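Local coordinates for histidine triad protein (Plasmodium falciparum 3D7, PDB 5CS2), which probably hydrolyses diadenosine triphosphate to AMP and ADP, as a histidine triad enzyme of the Fhit type, at residues Lys65-Leu70 / Asp77-Cys82; Gly90-Thr95 / Lys192-Glu197; Glu21-Gly26 / Phe36-Tyr41; Tyr28-Arg33 / Tyr43-Asn48. All coordinates share one frame; numbering follows the deposited sequence.

Contact 1 (Lys65-Leu70 / Asp77-Cys82)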
# COMPACT_ATOMS: atom_id res chain seq x y z
N LYS A 65 10.95 0.69 11.48
CA LYS A 65 9.84 1.48 12.03
C LYS A 65 8.93 2.15 10.99
O LYS A 65 7.70 2.07 11.10
CB LYS A 65 10.38 2.55 13.01
CG LYS A 65 9.28 3.26 13.79
CD LYS A 65 9.83 4.29 14.75
CE LYS A 65 8.73 4.96 15.52
NZ LYS A 65 9.26 6.00 16.44
N HIS A 66 9.54 2.86 10.05
CA HIS A 66 8.84 3.62 9.04
C HIS A 66 8.90 2.98 7.68
O HIS A 66 9.89 2.36 7.33
CB HIS A 66 9.40 5.05 8.97
CG HIS A 66 8.84 5.95 10.03
ND1 HIS A 66 7.53 6.43 9.97
CD2 HIS A 66 9.43 6.42 11.16
CE1 HIS A 66 7.37 7.14 11.07
NE2 HIS A 66 8.49 7.17 11.81
N TYR A 67 7.88 3.23 6.87
CA TYR A 67 7.81 2.73 5.50
C TYR A 67 9.03 3.16 4.68
O TYR A 67 9.54 2.39 3.88
CB TYR A 67 6.50 3.25 4.85
CG TYR A 67 6.15 2.60 3.53
CD1 TYR A 67 6.31 1.23 3.33
CD2 TYR A 67 5.59 3.35 2.50
CE1 TYR A 67 5.97 0.63 2.12
CE2 TYR A 67 5.25 2.77 1.28
CZ TYR A 67 5.39 1.40 1.11
OH TYR A 67 5.05 0.82 -0.09
N ASN A 68 9.53 4.38 4.93
CA ASN A 68 10.70 4.87 4.22
C ASN A 68 12.03 4.28 4.69
O ASN A 68 13.06 4.54 4.06
CB ASN A 68 10.72 6.37 4.23
CG ASN A 68 9.81 6.89 3.14
OD1 ASN A 68 10.15 6.91 1.96
ND2 ASN A 68 8.63 7.23 3.53
N ASP A 69 12.01 3.42 5.74
CA ASP A 69 13.19 2.68 6.20
C ASP A 69 13.36 1.43 5.34
O ASP A 69 14.42 0.81 5.41
CB ASP A 69 13.04 2.24 7.67
CG ASP A 69 13.09 3.38 8.67
OD1 ASP A 69 13.83 4.37 8.41
OD2 ASP A 69 12.41 3.29 9.70
N LEU A 70 12.32 1.03 4.56
CA LEU A 70 12.43 -0.18 3.75
C LEU A 70 13.32 -0.02 2.55
O LEU A 70 13.30 1.04 1.92
CB LEU A 70 11.05 -0.71 3.29
CG LEU A 70 9.93 -0.98 4.32
CD1 LEU A 70 8.95 -1.99 3.74
CD2 LEU A 70 10.43 -1.51 5.62
N ASP A 77 8.65 -6.71 -2.19
CA ASP A 77 8.22 -7.96 -1.55
C ASP A 77 6.91 -7.78 -0.78
O ASP A 77 5.95 -8.52 -1.04
CB ASP A 77 9.34 -8.51 -0.65
CG ASP A 77 9.03 -9.89 -0.07
OD1 ASP A 77 8.09 -9.98 0.75
OD2 ASP A 77 9.77 -10.86 -0.39
N ILE A 78 6.84 -6.81 0.13
CA ILE A 78 5.67 -6.65 0.97
C ILE A 78 4.41 -6.26 0.15
O ILE A 78 3.29 -6.66 0.51
CB ILE A 78 5.90 -5.73 2.20
CG1 ILE A 78 4.84 -6.03 3.28
CG2 ILE A 78 5.87 -4.24 1.80
CD1 ILE A 78 5.04 -5.45 4.66
N ASN A 79 4.63 -5.54 -0.96
CA ASN A 79 3.53 -5.07 -1.79
C ASN A 79 3.02 -6.13 -2.74
O ASN A 79 1.80 -6.21 -2.94
CB ASN A 79 3.87 -3.77 -2.46
CG ASN A 79 3.68 -2.65 -1.46
OD1 ASN A 79 2.59 -2.43 -0.91
ND2 ASN A 79 4.78 -2.03 -1.08
N LEU A 80 3.91 -6.96 -3.28
CA LEU A 80 3.47 -8.11 -4.08
C LEU A 80 2.72 -9.10 -3.17
O LEU A 80 1.68 -9.63 -3.57
CB LEU A 80 4.63 -8.78 -4.80
CG LEU A 80 5.32 -7.96 -5.90
CD1 LEU A 80 6.47 -8.76 -6.48
CD2 LEU A 80 4.35 -7.54 -7.02
N LEU A 81 3.21 -9.30 -1.92
CA LEU A 81 2.50 -10.15 -0.95
C LEU A 81 1.10 -9.60 -0.63
O LEU A 81 0.14 -10.35 -0.54
CB LEU A 81 3.35 -10.29 0.35
CG LEU A 81 2.73 -11.18 1.43
CD1 LEU A 81 2.51 -12.62 0.89
CD2 LEU A 81 3.61 -11.24 2.65
N CYS A 82 0.99 -8.28 -0.47
CA CYS A 82 -0.29 -7.64 -0.24
C CYS A 82 -1.28 -7.95 -1.36
O CYS A 82 -2.42 -8.34 -1.08
CB CYS A 82 -0.14 -6.13 -0.07
SG CYS A 82 -1.70 -5.30 0.27
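Asn79 ND2 meets Tyr67 OH at the edge of the tyrosine ring, near its plane, in this buried contact. The tyrosine sits in a short 3-10 turn, the asparagine on helix 72-93. Asn79 ND2 donates to Tyr67 OH at 3.0 Å. The bond is bent, 137° at the hydrogen, and the oxygen is tilted from the amide plane. The amide stands steeply to the ring, with 78° between their planes. Tyr67 reaches this far because its CG lies anti to the backbone N (chi1 -169°). Asn79 ND2 also gives a hydrogen bond to Ile75 O, one helical turn back, which fixes the turn of the amide. Beside this polar pair the packing is looser. Leu70 CD1 and Ile78 CG2 are 4.3 Å apart. The far side of the loop faces solvent through Lys65 and Asp69. There Asp69 OD2 accepts from His66 N at 2.9 Å and closes the loop across the 3-10 turn. Tyr67 N and His66 ND1 both bond to Asp104 OD1. The contact lies at the dimer interface of this histidine triad protein. Tyr67 packs on Ile100 of the second subunit, and Asn79 on Asn79 of that subunit. Within the chain, Ile78 and Asn79 rest on Ile117 of strand 116-122, while Leu70 touches Thr60 of strand 56-60.

Contact 2 (Gly90-Thr95 / Lys192-Glu197)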
# COMPACT_ATOMS: atom_id res chain seq x y z
N GLY A 90 -9.89 -12.72 -0.88
CA GLY A 90 -11.04 -12.50 -1.75
C GLY A 90 -11.75 -13.81 -2.01
O GLY A 90 -12.96 -13.90 -1.82
N ASN A 91 -10.97 -14.84 -2.37
CA ASN A 91 -11.47 -16.19 -2.60
C ASN A 91 -12.00 -16.86 -1.33
O ASN A 91 -13.04 -17.52 -1.40
CB ASN A 91 -10.40 -17.04 -3.26
CG ASN A 91 -10.02 -16.60 -4.66
OD1 ASN A 91 -10.68 -15.77 -5.29
ND2 ASN A 91 -8.95 -17.17 -5.18
N LEU A 92 -11.34 -16.66 -0.16
CA LEU A 92 -11.76 -17.26 1.12
C LEU A 92 -12.96 -16.61 1.81
O LEU A 92 -13.79 -17.33 2.38
CB LEU A 92 -10.57 -17.32 2.12
CG LEU A 92 -9.46 -18.30 1.83
CD1 LEU A 92 -8.31 -18.08 2.80
CD2 LEU A 92 -9.95 -19.77 1.94
N PHE A 93 -13.03 -15.27 1.82
CA PHE A 93 -14.08 -14.52 2.49
C PHE A 93 -15.22 -14.10 1.55
O PHE A 93 -16.16 -13.45 1.99
CB PHE A 93 -13.47 -13.32 3.26
CG PHE A 93 -12.84 -13.79 4.55
CD1 PHE A 93 -11.57 -14.38 4.54
CD2 PHE A 93 -13.54 -13.75 5.75
CE1 PHE A 93 -11.02 -14.91 5.72
CE2 PHE A 93 -12.98 -14.27 6.92
CZ PHE A 93 -11.73 -14.85 6.90
N ASN A 94 -15.17 -14.55 0.29
CA ASN A 94 -16.14 -14.28 -0.78
C ASN A 94 -16.42 -12.77 -0.92
O ASN A 94 -17.53 -12.27 -0.65
CB ASN A 94 -17.41 -15.13 -0.60
CG ASN A 94 -17.10 -16.61 -0.59
OD1 ASN A 94 -16.39 -17.14 -1.45
ND2 ASN A 94 -17.56 -17.30 0.45
N THR A 95 -15.35 -12.04 -1.26
CA THR A 95 -15.45 -10.59 -1.46
C THR A 95 -14.45 -10.12 -2.46
O THR A 95 -13.42 -10.76 -2.70
CB THR A 95 -15.40 -9.77 -0.14
OG1 THR A 95 -15.72 -8.41 -0.45
CG2 THR A 95 -14.02 -9.84 0.56
N LYS A 192 -3.37 -20.82 5.09
CA LYS A 192 -2.21 -21.60 4.68
C LYS A 192 -2.65 -22.79 3.81
O LYS A 192 -2.02 -23.05 2.79
CB LYS A 192 -1.55 -22.18 5.95
CG LYS A 192 -0.12 -21.83 6.19
CD LYS A 192 0.44 -22.60 7.40
CE LYS A 192 -0.54 -22.74 8.56
NZ LYS A 192 0.02 -23.55 9.69
N SER A 193 -3.72 -23.51 4.21
CA SER A 193 -4.23 -24.68 3.49
C SER A 193 -4.66 -24.33 2.08
O SER A 193 -4.32 -25.05 1.14
CB SER A 193 -5.38 -25.34 4.23
OG SER A 193 -4.92 -25.83 5.48
N TYR A 194 -5.34 -23.18 1.93
CA TYR A 194 -5.80 -22.68 0.64
C TYR A 194 -4.63 -22.30 -0.25
O TYR A 194 -4.62 -22.70 -1.41
CB TYR A 194 -6.79 -21.54 0.82
CG TYR A 194 -7.42 -21.12 -0.49
CD1 TYR A 194 -8.50 -21.82 -1.02
CD2 TYR A 194 -6.92 -20.03 -1.21
CE1 TYR A 194 -9.05 -21.46 -2.25
CE2 TYR A 194 -7.47 -19.66 -2.43
CZ TYR A 194 -8.54 -20.38 -2.95
OH TYR A 194 -9.08 -20.00 -4.15
N ILE A 195 -3.61 -21.57 0.27
CA ILE A 195 -2.44 -21.22 -0.50
C ILE A 195 -1.80 -22.51 -1.03
O ILE A 195 -1.53 -22.61 -2.22
CB ILE A 195 -1.46 -20.31 0.31
CG1 ILE A 195 -2.13 -18.98 0.67
CG2 ILE A 195 -0.16 -20.10 -0.45
CD1 ILE A 195 -1.39 -18.08 1.80
N ASN A 196 -1.58 -23.50 -0.14
CA ASN A 196 -0.96 -24.78 -0.49
C ASN A 196 -1.72 -25.53 -1.60
O ASN A 196 -1.11 -26.00 -2.56
CB ASN A 196 -0.83 -25.64 0.76
CG ASN A 196 0.23 -25.14 1.70
OD1 ASN A 196 1.10 -24.35 1.33
ND2 ASN A 196 0.21 -25.63 2.93
N GLU A 197 -3.02 -25.58 -1.47
CA GLU A 197 -3.90 -26.29 -2.42
C GLU A 197 -3.81 -25.69 -3.84
O GLU A 197 -3.68 -26.44 -4.82
CB GLU A 197 -5.34 -26.27 -1.89
CG GLU A 197 -6.35 -27.00 -2.76
CD GLU A 197 -7.75 -27.09 -2.20
OE1 GLU A 197 -8.53 -26.12 -2.35
OE2 GLU A 197 -8.09 -28.16 -1.63
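The Tyr194 ring carries Leu92 over one face. Asn91 approaches obliquely near the hydroxyl end, with its amide plane turned 75° from the ring plane. This is a helix-helix contact at the protein surface. It joins the end region of helix 72-93, part of the HIT domain, to the C-terminal helix 181-199. The two segments come nearest at Leu92 and Tyr194, whose CA atoms are 8.1 Å apart. Leu92 does its touching with one branch. CD2 lies 3.8 Å from Tyr194 CG and equally close to Tyr194 CB. The leucine and tyrosine side chains slide past each other in opposite directions, so the methyl group lies near the root of the ring. With chi1 at -172° the Tyr194 ring extends away from its own N and on toward helix 72-93, and its CB already points at that helix. Its outer end meets Asn91 instead. Asn91 comes in at about a right angle, and its CB packs beside the phenol. One ring therefore serves an apolar partner at its base and a polar one at its hydroxyl. Tyr194 also touches Ile88, one turn before Leu92. Its neighbour Ile195 extends the apolar seam to Phe84, Met85 and Ile88 of the same helix, and also touches Trp14. The polar link at the outer end is weak: Asn91 ND2 donates to Tyr194 OH at 3.0 Å, but with only 127° at the hydrogen.

Contact 3 (Glu21-Gly26 / Phe36-Tyr41)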
# COMPACT_ATOMS: atom_id res chain seq x y z
N GLU A 21 12.62 -18.97 11.76
CA GLU A 21 12.88 -19.51 13.10
C GLU A 21 12.13 -18.71 14.17
O GLU A 21 11.72 -19.27 15.18
CB GLU A 21 14.39 -19.50 13.40
CG GLU A 21 15.15 -20.69 12.83
CD GLU A 21 16.58 -20.84 13.33
OE1 GLU A 21 16.76 -21.15 14.52
OE2 GLU A 21 17.51 -20.68 12.50
N LYS A 22 11.94 -17.41 13.93
CA LYS A 22 11.24 -16.50 14.84
C LYS A 22 10.54 -15.40 14.07
O LYS A 22 10.99 -15.00 13.00
CB LYS A 22 12.23 -15.88 15.85
CG LYS A 22 11.58 -15.46 17.16
CD LYS A 22 12.62 -14.93 18.14
CE LYS A 22 12.33 -13.51 18.54
NZ LYS A 22 13.58 -12.70 18.58
N TYR A 23 9.46 -14.90 14.63
CA TYR A 23 8.66 -13.84 14.05
C TYR A 23 8.56 -12.67 15.01
O TYR A 23 7.81 -12.72 15.97
CB TYR A 23 7.27 -14.37 13.71
CG TYR A 23 7.32 -15.39 12.60
CD1 TYR A 23 7.29 -15.00 11.27
CD2 TYR A 23 7.34 -16.75 12.88
CE1 TYR A 23 7.32 -15.93 10.25
CE2 TYR A 23 7.40 -17.70 11.86
CZ TYR A 23 7.37 -17.28 10.54
OH TYR A 23 7.47 -18.18 9.51
N GLU A 24 9.33 -11.64 14.72
CA GLU A 24 9.33 -10.43 15.55
C GLU A 24 8.36 -9.41 14.98
O GLU A 24 8.32 -9.24 13.75
CB GLU A 24 10.73 -9.79 15.57
CG GLU A 24 11.77 -10.54 16.40
CD GLU A 24 13.16 -9.94 16.34
OE1 GLU A 24 13.32 -8.81 15.82
OE2 GLU A 24 14.11 -10.61 16.81
N PHE A 25 7.60 -8.75 15.85
CA PHE A 25 6.73 -7.67 15.43
C PHE A 25 6.87 -6.56 16.49
O PHE A 25 6.21 -6.63 17.51
CB PHE A 25 5.28 -8.15 15.33
CG PHE A 25 4.30 -7.11 14.85
CD1 PHE A 25 4.58 -6.32 13.74
CD2 PHE A 25 3.07 -6.95 15.49
CE1 PHE A 25 3.65 -5.37 13.29
CE2 PHE A 25 2.12 -6.04 15.01
CZ PHE A 25 2.42 -5.26 13.91
N GLY A 26 7.75 -5.59 16.23
CA GLY A 26 8.04 -4.55 17.22
C GLY A 26 8.72 -5.25 18.39
O GLY A 26 9.57 -6.12 18.18
N PHE A 36 0.51 -17.33 8.39
CA PHE A 36 0.01 -18.13 7.25
C PHE A 36 0.96 -18.11 6.04
O PHE A 36 0.78 -18.90 5.12
CB PHE A 36 -1.40 -17.71 6.88
CG PHE A 36 -1.58 -16.21 6.72
CD1 PHE A 36 -1.12 -15.56 5.58
CD2 PHE A 36 -2.22 -15.47 7.71
CE1 PHE A 36 -1.27 -14.16 5.44
CE2 PHE A 36 -2.42 -14.08 7.55
CZ PHE A 36 -1.92 -13.44 6.43
N ILE A 37 1.95 -17.16 5.98
CA ILE A 37 2.87 -17.13 4.87
C ILE A 37 4.15 -16.42 5.29
O ILE A 37 4.08 -15.43 6.03
CB ILE A 37 2.25 -16.44 3.60
CG1 ILE A 37 3.15 -16.62 2.35
CG2 ILE A 37 1.94 -14.93 3.85
CD1 ILE A 37 2.38 -16.39 0.95
N THR A 38 5.28 -16.88 4.78
CA THR A 38 6.60 -16.30 4.94
C THR A 38 7.20 -16.18 3.55
O THR A 38 7.11 -17.12 2.76
CB THR A 38 7.47 -17.15 5.90
OG1 THR A 38 6.74 -17.35 7.11
CG2 THR A 38 8.81 -16.49 6.22
N THR A 39 7.81 -15.01 3.26
CA THR A 39 8.45 -14.70 1.98
C THR A 39 9.91 -14.37 2.24
O THR A 39 10.36 -14.47 3.39
CB THR A 39 7.68 -13.58 1.23
OG1 THR A 39 7.94 -12.36 1.93
CG2 THR A 39 6.17 -13.83 1.17
N LYS A 40 10.65 -13.96 1.21
CA LYS A 40 12.05 -13.61 1.32
C LYS A 40 12.27 -12.49 2.35
O LYS A 40 13.25 -12.54 3.09
CB LYS A 40 12.61 -13.20 -0.06
CG LYS A 40 14.12 -12.96 -0.07
CD LYS A 40 14.65 -12.74 -1.48
CE LYS A 40 16.15 -12.55 -1.50
NZ LYS A 40 16.68 -12.50 -2.89
N TYR A 41 11.36 -11.49 2.40
CA TYR A 41 11.48 -10.33 3.30
C TYR A 41 10.29 -10.06 4.21
O TYR A 41 10.38 -9.17 5.07
CB TYR A 41 11.75 -9.07 2.46
CG TYR A 41 13.00 -9.12 1.62
CD1 TYR A 41 14.25 -8.90 2.19
CD2 TYR A 41 12.93 -9.37 0.26
CE1 TYR A 41 15.41 -8.94 1.41
CE2 TYR A 41 14.08 -9.37 -0.53
CZ TYR A 41 15.32 -9.20 0.05
OH TYR A 41 16.45 -9.24 -0.74
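The small beta-hairpin of strands 24-25 and 28-29 meets edge strand 35-38 of the main sheet through two hydroxyls, those of Tyr23 and Thr38. Tyr23 OH and Thr38 OG1 are 2.6 Å apart and share a short hydrogen bond. Either could be the donor. Thr38 OG1 lies in the plane of the ring, at its edge. It is 3.5 Å from both Tyr23 CZ and Tyr23 CE1, so the bond leaves the phenol to one side of its long axis. The two side chains come from opposite directions. Thr38 turns OG1 to the spot beside its own backbone N (chi1 -52°). Its methyl, CG2, remains near the phenol oxygen at 3.9 Å. Tyr23 OH is held a second time by Ser20 N, which donates to it from the chain just before the hairpin. Both residues are buried, and each hydroxyl supplies a polar partner for the other. Strand 35-38 is the first of the five antiparallel strands of the HIT fold, and Tyr23 sits beside its second strand too, meeting the Tyr43 ring edge-to-face. Tyr23 also pairs through its backbone with Ile30. The next aromatic residue of the hairpin, Phe25, turns toward the predicted active site and meets the His116 ring edge-to-face. Gly26 N donates to His114 ND1. On the outer side, Lys22 NZ forms a salt bridge with Glu24 OE2 at 2.8 Å.

Contact 4 (Tyr28-Arg33 / Tyr43-Asn48)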
# COMPACT_ATOMS: atom_id res chain seq x y z
N TYR A 28 7.19 -7.30 20.23
CA TYR A 28 6.39 -8.52 20.38
C TYR A 28 6.90 -9.68 19.54
O TYR A 28 7.76 -9.51 18.68
CB TYR A 28 4.90 -8.26 20.12
CG TYR A 28 4.34 -7.14 20.97
CD1 TYR A 28 4.15 -7.30 22.33
CD2 TYR A 28 4.08 -5.89 20.41
CE1 TYR A 28 3.66 -6.27 23.12
CE2 TYR A 28 3.55 -4.86 21.19
CZ TYR A 28 3.35 -5.05 22.55
OH TYR A 28 2.87 -4.05 23.35
N GLU A 29 6.45 -10.88 19.89
CA GLU A 29 6.84 -12.05 19.13
C GLU A 29 5.53 -12.70 18.70
O GLU A 29 4.59 -12.78 19.49
CB GLU A 29 7.71 -12.99 19.98
CG GLU A 29 8.30 -14.12 19.15
CD GLU A 29 9.21 -15.09 19.88
OE1 GLU A 29 9.97 -14.67 20.78
OE2 GLU A 29 9.19 -16.28 19.49
N ILE A 30 5.42 -13.05 17.41
CA ILE A 30 4.20 -13.66 16.90
C ILE A 30 4.38 -15.18 16.94
O ILE A 30 5.43 -15.67 16.50
CB ILE A 30 3.90 -13.17 15.44
CG1 ILE A 30 3.80 -11.60 15.37
CG2 ILE A 30 2.63 -13.84 14.87
CD1 ILE A 30 2.75 -10.97 16.31
N ASP A 31 3.38 -15.88 17.46
CA ASP A 31 3.35 -17.36 17.53
C ASP A 31 3.34 -17.89 16.09
O ASP A 31 2.58 -17.40 15.24
CB ASP A 31 2.07 -17.81 18.26
CG ASP A 31 2.12 -19.24 18.74
OD1 ASP A 31 2.21 -20.16 17.89
OD2 ASP A 31 2.04 -19.46 19.98
N LYS A 32 4.19 -18.89 15.81
CA LYS A 32 4.27 -19.52 14.48
C LYS A 32 2.93 -20.06 13.99
O LYS A 32 2.71 -20.11 12.77
CB LYS A 32 5.35 -20.63 14.48
CG LYS A 32 5.03 -21.80 15.40
CD LYS A 32 6.19 -22.79 15.46
CE LYS A 32 5.93 -23.87 16.48
NZ LYS A 32 7.14 -24.70 16.73
N ARG A 33 2.02 -20.47 14.92
CA ARG A 33 0.68 -20.96 14.62
C ARG A 33 -0.22 -19.88 14.01
O ARG A 33 -1.26 -20.20 13.43
CB ARG A 33 -0.01 -21.55 15.88
CG ARG A 33 0.56 -22.91 16.29
CD ARG A 33 -0.02 -23.37 17.62
NE ARG A 33 0.51 -22.55 18.71
CZ ARG A 33 0.15 -22.63 19.98
NH1 ARG A 33 -0.78 -23.51 20.36
NH2 ARG A 33 0.69 -21.83 20.89
N TYR A 43 6.22 -11.44 6.13
CA TYR A 43 5.35 -12.49 6.59
C TYR A 43 3.95 -11.96 6.84
O TYR A 43 3.76 -10.76 7.00
CB TYR A 43 5.92 -13.29 7.77
CG TYR A 43 5.96 -12.57 9.09
CD1 TYR A 43 7.04 -11.76 9.43
CD2 TYR A 43 4.95 -12.75 10.03
CE1 TYR A 43 7.11 -11.15 10.69
CE2 TYR A 43 5.01 -12.12 11.28
CZ TYR A 43 6.10 -11.35 11.61
OH TYR A 43 6.15 -10.73 12.85
N GLY A 44 2.98 -12.84 6.79
CA GLY A 44 1.58 -12.52 7.00
C GLY A 44 1.07 -13.29 8.18
O GLY A 44 1.36 -14.48 8.32
N PHE A 45 0.34 -12.61 9.04
CA PHE A 45 -0.22 -13.24 10.22
C PHE A 45 -1.61 -12.73 10.56
O PHE A 45 -1.99 -11.61 10.17
CB PHE A 45 0.76 -13.14 11.41
CG PHE A 45 1.05 -11.72 11.87
CD1 PHE A 45 1.92 -10.90 11.16
CD2 PHE A 45 0.45 -11.22 13.01
CE1 PHE A 45 2.19 -9.59 11.59
CE2 PHE A 45 0.76 -9.92 13.47
CZ PHE A 45 1.63 -9.13 12.75
N VAL A 46 -2.42 -13.59 11.20
CA VAL A 46 -3.79 -13.22 11.58
C VAL A 46 -3.74 -12.22 12.74
O VAL A 46 -2.86 -12.29 13.59
CB VAL A 46 -4.72 -14.42 11.88
CG1 VAL A 46 -5.07 -15.18 10.60
CG2 VAL A 46 -4.12 -15.36 12.93
N ASN A 47 -4.67 -11.27 12.74
CA ASN A 47 -4.77 -10.23 13.77
C ASN A 47 -5.50 -10.74 15.03
O ASN A 47 -6.58 -11.29 14.89
CB ASN A 47 -5.48 -9.01 13.20
CG ASN A 47 -5.31 -7.74 13.99
OD1 ASN A 47 -5.00 -7.74 15.19
ND2 ASN A 47 -5.53 -6.61 13.34
N ASN A 48 -4.91 -10.54 16.23
CA ASN A 48 -5.53 -10.93 17.52
C ASN A 48 -6.66 -10.00 17.92
O ASN A 48 -7.50 -10.37 18.75
CB ASN A 48 -4.49 -11.03 18.66
CG ASN A 48 -3.92 -9.73 19.16
OD1 ASN A 48 -3.68 -8.79 18.40
ND2 ASN A 48 -3.69 -9.66 20.45
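Tyr43 OH donates to the backbone oxygen of Glu24, and Ile30 CG1 lies 3.6 Å from the same Tyr43 OH. The phenol oxygen thus has a backbone carbonyl as its polar partner and an aliphatic carbon against it. The contact belongs to the HIT fold. The segment from strand 28-29 passes over strand 42-46 of the five-stranded sheet, and Ile30 lies over the face of Phe45 and against the edge of Tyr43. Tyr43 and Phe45 project from the same face of their strand, with Gly44 between them. Both rings stand over the backbone, because each CG lies between its own N and carbonyl carbon (chi1 72° and 64°). Ile30 uses three carbons. CG1 sits over the face of Phe45, 4.1 Å from the ring centroid and 16° off the normal, a CH-pi contact. CD1 stands above the rim on the same face, 3.6 Å from Phe45 CE2. CG2 lies 3.9 Å from Phe45 CD2. Tyr43 is touched differently: Ile30 CG1 approaches its edge, near the ring plane. Val35 of strand 35-38 packs on all three side chains, and Phe45 meets the ring of Phe25 edge-to-face. Asn47, just past the strand, is a predicted substrate-binding residue. Beyond Ile30 the chain is held by Asp31 and Arg33, a side-on salt bridge. Arg33 NH2 is 2.9 Å from Asp31 OD2. Asp31 OD1 takes Arg33 NE on its syn side and closes an Asx turn through its anti lone pair, accepting from Arg33 N at 3.0 Å.

In the fold
Contacts 3 and 4 lie closest, with centres about 8 Å apart. Their segments alternate along the chain, and Tyr43 OH of contact 4 bonds to Glu24 O of contact 3, 2.8 Å apart. Contact 1 joins contact 3 through Asp77 OD1 and Thr39 OG1, 2.7 Å apart. Contact 2 packs against contact 3 where Lys192 and Ile195 cover the backbone at Phe36. Contacts 1 and 2 both use helix 72-93 but lie on opposite sides of the chain's centre, with their own centres about 23 Å apart. The side chains of Ile78 in contact 1 and Phe45 in contact 4 each come within about 6 Å of that of His116, the predicted nucleophile. Contact 2 lies away from that site.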